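Local coordinates for protein CRISPR-associated endonuclease Cas1 (Thermotoga maritima, PDB 4XTK) that probably acts as a metal-dependent double-stranded DNA endonuclease in CRISPR adaptive immunity, working as a homodimer that assembles with Cas2, at residues E112-S117 with G153-A158; N120-L125 with D133-Y138; I217-E222 with F228-D233. All coordinates share one frame; numbering follows the deposited sequence.

Contact 1: E112-S117 with G153-A158; sequences EIVSRS and GIEGNA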
loop_
_atom_site.group_PDB
_atom_site.type_symbol
_atom_site.label_atom_id
_atom_site.label_comp_id
_atom_site.label_asym_id
_atom_site.label_seq_id
_atom_site.Cartn_x
_atom_site.Cartn_y
_atom_site.Cartn_z
ATOM N N GLU E 112 5.735 -5.963 25.760
ATOM C CA GLU E 112 5.877 -4.511 25.857
ATOM C C GLU E 112 4.511 -3.830 25.864
ATOM O O GLU E 112 4.259 -2.933 26.670
ATOM C CB GLU E 112 6.725 -3.977 24.696
ATOM C CG GLU E 112 6.735 -2.457 24.545
ATOM C CD GLU E 112 7.497 -1.751 25.652
ATOM O OE1 GLU E 112 8.214 -2.428 26.419
ATOM O OE2 GLU E 112 7.384 -0.509 25.747
ATOM N N ILE E 113 3.646 -4.262 24.950
ATOM C CA ILE E 113 2.277 -3.770 24.867
ATOM C C ILE E 113 1.561 -3.948 26.198
ATOM O O ILE E 113 1.021 -3.001 26.763
ATOM C CB ILE E 113 1.481 -4.504 23.773
ATOM C CG1 ILE E 113 2.156 -4.347 22.411
ATOM C CG2 ILE E 113 0.052 -3.998 23.714
ATOM C CD1 ILE E 113 2.079 -2.967 21.872
ATOM N N VAL E 114 1.581 -5.176 26.697
ATOM C CA VAL E 114 0.888 -5.527 27.924
ATOM C C VAL E 114 1.431 -4.745 29.113
ATOM O O VAL E 114 0.666 -4.209 29.913
ATOM C CB VAL E 114 0.999 -7.043 28.200
ATOM C CG1 VAL E 114 0.473 -7.383 29.590
ATOM C CG2 VAL E 114 0.252 -7.820 27.130
ATOM N N SER E 115 2.755 -4.676 29.213
ATOM C CA SER E 115 3.417 -3.976 30.310
ATOM C C SER E 115 2.957 -2.521 30.401
ATOM O O SER E 115 2.603 -2.036 31.478
ATOM C CB SER E 115 4.937 -4.041 30.136
ATOM O OG SER E 115 5.606 -3.420 31.216
ATOM N N ARG E 116 2.948 -1.835 29.263
ATOM C CA ARG E 116 2.569 -0.429 29.227
ATOM C C ARG E 116 1.067 -0.258 29.443
ATOM O O ARG E 116 0.641 0.645 30.166
ATOM C CB ARG E 116 3.003 0.205 27.904
ATOM C CG ARG E 116 4.522 0.253 27.701
ATOM C CD ARG E 116 5.119 1.568 28.204
ATOM N NE ARG E 116 4.455 2.727 27.611
ATOM C CZ ARG E 116 3.711 3.596 28.291
ATOM N NH1 ARG E 116 3.541 3.446 29.599
ATOM N NH2 ARG E 116 3.139 4.616 27.665
ATOM N N SER E 117 0.271 -1.127 28.823
ATOM C CA SER E 117 -1.177 -1.129 29.030
ATOM C C SER E 117 -1.538 -1.226 30.511
ATOM O O SER E 117 -2.438 -0.533 30.990
ATOM C CB SER E 117 -1.833 -2.284 28.271
ATOM O OG SER E 117 -1.922 -2.003 26.887
ATOM N N GLY E 153 -5.087 -13.234 26.663
ATOM C CA GLY E 153 -6.125 -13.599 27.606
ATOM C C GLY E 153 -5.971 -12.870 28.924
ATOM O O GLY E 153 -6.944 -12.356 29.477
ATOM N N ILE E 154 -4.740 -12.827 29.421
ATOM C CA ILE E 154 -4.430 -12.154 30.676
ATOM C C ILE E 154 -4.726 -10.658 30.581
ATOM O O ILE E 154 -5.279 -10.066 31.507
ATOM C CB ILE E 154 -2.956 -12.371 31.071
ATOM C CG1 ILE E 154 -2.695 -13.858 31.330
ATOM C CG2 ILE E 154 -2.598 -11.561 32.305
ATOM C CD1 ILE E 154 -1.220 -14.237 31.353
ATOM N N GLU E 155 -4.372 -10.056 29.450
ATOM C CA GLU E 155 -4.594 -8.631 29.247
ATOM C C GLU E 155 -6.092 -8.327 29.266
ATOM O O GLU E 155 -6.542 -7.416 29.966
ATOM C CB GLU E 155 -3.951 -8.169 27.933
ATOM C CG GLU E 155 -3.604 -6.681 27.881
ATOM C CD GLU E 155 -4.768 -5.827 27.417
ATOM O OE1 GLU E 155 -5.734 -6.393 26.860
ATOM O OE2 GLU E 155 -4.719 -4.592 27.604
ATOM N N GLY E 156 -6.861 -9.104 28.511
ATOM C CA GLY E 156 -8.308 -8.963 28.500
ATOM C C GLY E 156 -8.927 -9.034 29.886
ATOM O O GLY E 156 -9.760 -8.202 30.244
ATOM N N ASN E 157 -8.515 -10.026 30.671
ATOM C CA ASN E 157 -9.039 -10.199 32.017
ATOM C C ASN E 157 -8.664 -9.029 32.919
ATOM O O ASN E 157 -9.470 -8.585 33.739
ATOM C CB ASN E 157 -8.543 -11.517 32.624
ATOM C CG ASN E 157 -9.062 -12.736 31.881
ATOM O OD1 ASN E 157 -10.137 -12.703 31.281
ATOM N ND2 ASN E 157 -8.301 -13.823 31.927
ATOM N N ALA E 158 -7.438 -8.535 32.759
ATOM C CA ALA E 158 -6.985 -7.341 33.466
ATOM C C ALA E 158 -7.878 -6.154 33.138
ATOM O O ALA E 158 -8.279 -5.398 34.021
ATOM C CB ALA E 158 -5.543 -7.021 33.113
#
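V114 and S117, one turn apart on helix 103-127, meet E155 on helix 148-166, an instructive case of two helices packing beside a probable metal site in the largely helical part of Cas1. E155 is, by similarity, a manganese ligand, and it is buried.

The apolar component rests on the aliphatic part of the glutamate. V114 CG2 touches E155 CG at 4.1 Å, and the two side chains slide past each other in opposite directions rather than meeting end on. The backbones are close here, with V114 CA 6.4 Å from E155 CA. L220 and A142 also touch V114, so the valine fills a junction of several chain segments.

The polar end is handled differently. E155 has CG anti to its backbone N (chi1 -156°) and then bends at chi2 (-87°), which swings the carboxylate away from the valine and along helix 103-127 to S117. No hydrogen bond crosses between the segments. E155 OE2 instead forms a salt bridge with R159, one turn further along its own helix, which probably helps to fix the orientation of the carboxylate. E236, another manganese ligand by similarity, touches both S117 and E155, while F118 and M121 pack on the glutamate from helix 103-127. The serine therefore lies among the acidic groups of the presumed site. Its approach to the glutamate is through van der Waals contact, S117 CB standing 3.8 Å from E155 OE2.

Contact 2: N120-L125 with D133-Y138; sequences NMVDFL and DSLTRY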
loop_
_atom_site.group_PDB
_atom_site.type_symbol
_atom_site.label_atom_id
_atom_site.label_comp_id
_atom_site.label_asym_id
_atom_site.label_seq_id
_atom_site.Cartn_x
_atom_site.Cartn_y
_atom_site.Cartn_z
ATOM N N ASN E 120 -0.524 2.023 32.427
ATOM C CA ASN E 120 -1.472 3.075 32.102
ATOM C C ASN E 120 -2.786 2.879 32.841
ATOM O O ASN E 120 -3.377 3.843 33.334
ATOM C CB ASN E 120 -1.719 3.135 30.600
ATOM C CG ASN E 120 -0.526 3.668 29.840
ATOM O OD1 ASN E 120 0.461 4.110 30.438
ATOM N ND2 ASN E 120 -0.613 3.645 28.516
ATOM N N MET E 121 -3.238 1.629 32.917
ATOM C CA MET E 121 -4.423 1.287 33.694
ATOM C C MET E 121 -4.247 1.695 35.157
ATOM O O MET E 121 -5.119 2.341 35.740
ATOM C CB MET E 121 -4.728 -0.213 33.602
ATOM C CG MET E 121 -5.463 -0.643 32.339
ATOM S SD MET E 121 -6.006 -2.370 32.384
ATOM C CE MET E 121 -4.836 -3.174 31.306
ATOM N N VAL E 122 -3.115 1.318 35.741
ATOM C CA VAL E 122 -2.849 1.612 37.144
ATOM C C VAL E 122 -2.763 3.112 37.401
ATOM O O VAL E 122 -3.316 3.613 38.384
ATOM C CB VAL E 122 -1.546 0.940 37.618
ATOM C CG1 VAL E 122 -1.075 1.534 38.930
ATOM C CG2 VAL E 122 -1.747 -0.556 37.745
ATOM N N ASP E 123 -2.080 3.829 36.513
ATOM C CA ASP E 123 -1.929 5.271 36.668
ATOM C C ASP E 123 -3.278 5.992 36.598
ATOM O O ASP E 123 -3.533 6.918 37.374
ATOM C CB ASP E 123 -0.973 5.831 35.613
ATOM C CG ASP E 123 0.473 5.450 35.876
ATOM O OD1 ASP E 123 0.780 5.032 37.014
ATOM O OD2 ASP E 123 1.305 5.578 34.951
ATOM N N PHE E 124 -4.139 5.559 35.684
ATOM C CA PHE E 124 -5.451 6.171 35.547
ATOM C C PHE E 124 -6.255 6.006 36.837
ATOM O O PHE E 124 -6.890 6.953 37.310
ATOM C CB PHE E 124 -6.210 5.569 34.360
ATOM C CG PHE E 124 -7.517 6.250 34.070
ATOM C CD1 PHE E 124 -7.556 7.404 33.307
ATOM C CD2 PHE E 124 -8.705 5.742 34.566
ATOM C CE1 PHE E 124 -8.755 8.037 33.041
ATOM C CE2 PHE E 124 -9.909 6.370 34.304
ATOM C CZ PHE E 124 -9.932 7.519 33.539
ATOM N N LEU E 125 -6.206 4.807 37.408
ATOM C CA LEU E 125 -6.910 4.521 38.654
ATOM C C LEU E 125 -6.359 5.319 39.841
ATOM O O LEU E 125 -7.126 5.841 40.656
ATOM C CB LEU E 125 -6.853 3.022 38.960
ATOM C CG LEU E 125 -7.616 2.106 38.001
ATOM C CD1 LEU E 125 -7.346 0.651 38.329
ATOM C CD2 LEU E 125 -9.110 2.404 38.041
ATOM N N ASP E 133 -4.487 -2.148 43.292
ATOM C CA ASP E 133 -3.733 -3.321 43.747
ATOM C C ASP E 133 -4.249 -4.643 43.171
ATOM O O ASP E 133 -3.479 -5.591 43.015
ATOM C CB ASP E 133 -3.723 -3.393 45.281
ATOM C CG ASP E 133 -5.115 -3.522 45.875
ATOM O OD1 ASP E 133 -6.103 -3.266 45.157
ATOM O OD2 ASP E 133 -5.222 -3.876 47.068
ATOM N N SER E 134 -5.539 -4.702 42.851
ATOM C CA SER E 134 -6.129 -5.916 42.296
ATOM C C SER E 134 -5.429 -6.318 40.998
ATOM O O SER E 134 -5.325 -7.504 40.677
ATOM C CB SER E 134 -7.626 -5.727 42.051
ATOM O OG SER E 134 -7.865 -4.633 41.189
ATOM N N LEU E 135 -4.932 -5.317 40.277
ATOM C CA LEU E 135 -4.276 -5.525 38.995
ATOM C C LEU E 135 -2.910 -6.192 39.110
ATOM O O LEU E 135 -2.373 -6.680 38.117
ATOM C CB LEU E 135 -4.128 -4.189 38.263
ATOM C CG LEU E 135 -5.414 -3.598 37.689
ATOM C CD1 LEU E 135 -5.136 -2.293 36.945
ATOM C CD2 LEU E 135 -6.090 -4.613 36.778
ATOM N N THR E 136 -2.349 -6.218 40.315
ATOM C CA THR E 136 -1.003 -6.754 40.510
ATOM C C THR E 136 -0.891 -8.216 40.076
ATOM O O THR E 136 0.105 -8.610 39.464
ATOM C CB THR E 136 -0.558 -6.630 41.971
ATOM O OG1 THR E 136 -0.609 -5.256 42.366
ATOM C CG2 THR E 136 0.860 -7.128 42.135
ATOM N N ARG E 137 -1.917 -9.009 40.376
ATOM C CA ARG E 137 -1.910 -10.434 40.038
ATOM C C ARG E 137 -1.761 -10.650 38.530
ATOM O O ARG E 137 -1.116 -11.604 38.088
ATOM C CB ARG E 137 -3.187 -11.120 40.542
ATOM C CG ARG E 137 -3.270 -12.614 40.196
ATOM C CD ARG E 137 -4.678 -13.165 40.375
ATOM N NE ARG E 137 -5.297 -13.556 39.112
ATOM C CZ ARG E 137 -6.568 -13.321 38.803
ATOM N NH1 ARG E 137 -7.354 -12.685 39.663
ATOM N NH2 ARG E 137 -7.048 -13.711 37.629
ATOM N N TYR E 138 -2.351 -9.752 37.747
ATOM C CA TYR E 138 -2.304 -9.864 36.299
ATOM C C TYR E 138 -0.940 -9.469 35.762
ATOM O O TYR E 138 -0.456 -10.063 34.802
ATOM C CB TYR E 138 -3.392 -9.010 35.657
ATOM C CG TYR E 138 -4.787 -9.418 36.060
ATOM C CD1 TYR E 138 -5.391 -10.536 35.502
ATOM C CD2 TYR E 138 -5.500 -8.687 37.001
ATOM C CE1 TYR E 138 -6.666 -10.915 35.870
ATOM C CE2 TYR E 138 -6.775 -9.062 37.375
ATOM C CZ TYR E 138 -7.353 -10.176 36.806
ATOM O OH TYR E 138 -8.621 -10.553 37.171
#
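The turn between helices 103-127 and 136-144 is closed by a small apolar contact in which L135, in the entry to the second helix, inserts its side chain against M121, V122 and L125. The two chain segments run in roughly opposite directions. L135 contributes more than half of the buried surface, and one methyl does nearly all the touching. Its chi2 of -178° extends CD1 away from CA and carries that methyl to the first helix.

Three different approaches converge on it. L125 CD1 meets L135 CD1 tip to tip at 3.9 Å. V122 passes alongside in the opposite sense, its CG2 3.9 Å from L135 CD1. M121 offers the base of its side chain, with CB 4.0 Å from L135 CD1, while its terminal methyl CE lies close to the E155 carboxylate.

The turn has its own polar support. D133 O accepts both T136 N and T136 OG1, the hydroxyl at 3.0 Å, and the two donors arrive from the same face of the carbonyl plane. This pair of hydrogen bonds to one carbonyl oxygen links D133 to T136 at the entry to the second helix.

Helix 148-166 lies next to this junction, with Y162 touching M121 and I166 touching L125. F124, on the same turn of helix 103-127, packs against helix 230-252.

Contact 3: I217-E222 with F228-D233; sequences IGYLHE and FSLNLD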
loop_
_atom_site.group_PDB
_atom_site.type_symbol
_atom_site.label_atom_id
_atom_site.label_comp_id
_atom_site.label_asym_id
_atom_site.label_seq_id
_atom_site.Cartn_x
_atom_site.Cartn_y
_atom_site.Cartn_z
ATOM N N ILE E 217 -0.020 -6.465 10.304
ATOM C CA ILE E 217 0.659 -7.407 11.179
ATOM C C ILE E 217 0.732 -6.879 12.603
ATOM O O ILE E 217 1.407 -5.894 12.861
ATOM C CB ILE E 217 2.089 -7.726 10.679
ATOM C CG1 ILE E 217 2.037 -8.369 9.294
ATOM C CG2 ILE E 217 2.804 -8.631 11.653
ATOM C CD1 ILE E 217 3.397 -8.653 8.709
ATOM N N GLY E 218 0.024 -7.538 13.516
ATOM C CA GLY E 218 0.108 -7.245 14.938
ATOM C C GLY E 218 0.882 -8.296 15.731
ATOM O O GLY E 218 1.398 -9.257 15.161
ATOM N N TYR E 219 0.951 -8.122 17.049
ATOM C CA TYR E 219 1.806 -8.946 17.901
ATOM C C TYR E 219 1.059 -9.526 19.096
ATOM O O TYR E 219 1.011 -10.752 19.266
ATOM C CB TYR E 219 3.028 -8.136 18.335
ATOM C CG TYR E 219 3.849 -7.784 17.123
ATOM C CD1 TYR E 219 4.661 -8.736 16.517
ATOM C CD2 TYR E 219 3.751 -6.529 16.530
ATOM C CE1 TYR E 219 5.386 -8.441 15.379
ATOM C CE2 TYR E 219 4.476 -6.222 15.395
ATOM C CZ TYR E 219 5.292 -7.181 14.824
ATOM O OH TYR E 219 6.009 -6.879 13.696
ATOM N N LEU E 220 0.518 -8.655 19.944
ATOM C CA LEU E 220 -0.358 -9.104 21.022
ATOM C C LEU E 220 -1.589 -9.802 20.438
ATOM O O LEU E 220 -1.969 -10.890 20.875
ATOM C CB LEU E 220 -0.778 -7.933 21.915
ATOM C CG LEU E 220 -1.625 -8.362 23.118
ATOM C CD1 LEU E 220 -0.879 -9.404 23.941
ATOM C CD2 LEU E 220 -2.074 -7.176 23.980
ATOM N N HIS E 221 -2.209 -9.168 19.449
ATOM C CA HIS E 221 -3.283 -9.801 18.693
ATOM C C HIS E 221 -2.710 -10.740 17.644
ATOM O O HIS E 221 -1.677 -10.458 17.037
ATOM C CB HIS E 221 -4.173 -8.752 18.030
ATOM C CG HIS E 221 -4.914 -7.896 19.004
ATOM N ND1 HIS E 221 -4.305 -6.903 19.739
ATOM C CD2 HIS E 221 -6.215 -7.905 19.394
ATOM C CE1 HIS E 221 -5.196 -6.324 20.525
ATOM N NE2 HIS E 221 -6.361 -6.922 20.336
ATOM N N GLU E 222 -3.381 -11.866 17.442
ATOM C CA GLU E 222 -2.975 -12.809 16.414
ATOM C C GLU E 222 -3.085 -12.154 15.038
ATOM O O GLU E 222 -4.069 -11.478 14.746
ATOM C CB GLU E 222 -3.837 -14.074 16.483
ATOM C CG GLU E 222 -3.272 -15.257 15.716
ATOM C CD GLU E 222 -4.265 -16.401 15.576
ATOM O OE1 GLU E 222 -4.816 -16.577 14.469
ATOM O OE2 GLU E 222 -4.494 -17.124 16.569
ATOM N N PHE E 228 -6.983 -5.444 10.177
ATOM C CA PHE E 228 -5.883 -4.726 10.825
ATOM C C PHE E 228 -5.707 -5.190 12.265
ATOM O O PHE E 228 -6.682 -5.373 12.981
ATOM C CB PHE E 228 -6.116 -3.206 10.787
ATOM C CG PHE E 228 -6.413 -2.667 9.410
ATOM C CD1 PHE E 228 -5.406 -2.572 8.452
ATOM C CD2 PHE E 228 -7.696 -2.254 9.070
ATOM C CE1 PHE E 228 -5.671 -2.077 7.176
ATOM C CE2 PHE E 228 -7.966 -1.761 7.798
ATOM C CZ PHE E 228 -6.948 -1.674 6.850
ATOM N N SER E 229 -4.453 -5.351 12.676
ATOM C CA SER E 229 -4.078 -5.931 13.967
ATOM C C SER E 229 -3.240 -4.957 14.789
ATOM O O SER E 229 -3.526 -4.707 15.964
ATOM C CB SER E 229 -3.318 -7.252 13.782
ATOM O OG SER E 229 -4.188 -8.286 13.361
ATOM N N LEU E 230 -2.142 -4.505 14.189
ATOM C CA LEU E 230 -1.216 -3.583 14.837
ATOM C C LEU E 230 -1.905 -2.376 15.498
ATOM O O LEU E 230 -1.493 -1.943 16.577
ATOM C CB LEU E 230 -0.173 -3.100 13.826
ATOM C CG LEU E 230 0.932 -2.255 14.454
ATOM C CD1 LEU E 230 1.625 -3.040 15.553
ATOM C CD2 LEU E 230 1.931 -1.751 13.411
ATOM N N ASN E 231 -2.942 -1.832 14.867
ATOM C CA ASN E 231 -3.655 -0.698 15.461
ATOM C C ASN E 231 -4.357 -1.108 16.752
ATOM O O ASN E 231 -4.405 -0.337 17.713
ATOM C CB ASN E 231 -4.665 -0.105 14.480
ATOM C CG ASN E 231 -5.728 -1.093 14.092
ATOM O OD1 ASN E 231 -5.447 -2.282 13.938
ATOM N ND2 ASN E 231 -6.958 -0.618 13.933
ATOM N N LEU E 232 -4.889 -2.328 16.772
ATOM C CA LEU E 232 -5.490 -2.866 17.987
ATOM C C LEU E 232 -4.459 -2.989 19.119
ATOM O O LEU E 232 -4.734 -2.632 20.263
ATOM C CB LEU E 232 -6.125 -4.222 17.705
ATOM C CG LEU E 232 -7.201 -4.261 16.621
ATOM C CD1 LEU E 232 -7.790 -5.667 16.539
ATOM C CD2 LEU E 232 -8.291 -3.220 16.880
ATOM N N ASP E 233 -3.270 -3.486 18.789
ATOM C CA ASP E 233 -2.181 -3.602 19.756
ATOM C C ASP E 233 -1.846 -2.262 20.424
ATOM O O ASP E 233 -1.855 -2.139 21.653
ATOM C CB ASP E 233 -0.929 -4.156 19.072
ATOM C CG ASP E 233 -0.930 -5.666 18.974
ATOM O OD1 ASP E 233 -1.991 -6.288 19.198
ATOM O OD2 ASP E 233 0.138 -6.231 18.662
#
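D233 OD2 is gripped by two backbone amides, Y219 N at 2.6 Å and L220 N at 2.8 Å, which reach it from opposite faces of the carboxylate plane. Both come in on the syn side and well out of that plane. The setting is the entry to helix 230-252 in Cas1, where an aspartate of the first turn gathers the loop that carries H221, a manganese ligand by similarity.

The other oxygen completes the network. D233 OD1 receives H221 N at 2.9 Å through its syn lone pair, and it also accepts H221 ND1 in a His-carboxylate hydrogen bond modelled as very short. Ring and carboxylate planes stand 38° apart. With four N-H groups on one carboxylate, the loop and the imidazole are fixed together. Using ND1 in this way sets the rotation of the ring and places NE2 on its far side; E236, another presumed manganese ligand, lies close to the histidine. D233 thus probably acts as a second-shell residue that positions H221.

Side-chain CB atoms of the helix start pack on the loop backbone. S229 CB lies 3.4 Å from G218 N, and L230 CB is equally near I217 O. S229 occupies the N-cap position without a side-chain capping bond; its OG is hydrogen-bonded to R226 instead. L230 CD1 approaches the edge of the Y219 ring, whose hydroxyl bonds to Q96 O. I217 packs on L94, and F228 on N88, of the second subunit.

The imidazole is held on a face too. L232 crosses it at about a right angle in a CH-pi contact, with L232 CB 3.7 Å from the H221 ring centroid and 12° off the ring normal.

Contacts 1 and 2 share helix 103-127 and lie about 10 Å apart between centres; contact 2 falls within the stretch of chain that contact 1 brings together. Helices 136-144 and 148-166 follow one another, and the two contacts touch where A158 packs on L135 and Y138. Contact 3 comes later in the chain, its centre about 13 Å from that of contact 1, which it meets through L220 against I113, V114 and E155. Contacts 2 and 3 are about 22 Å apart between centres and do not touch. Contact 1 is thus the bridge, bringing E155 near H221 and E236, ligands presumed to share one manganese site.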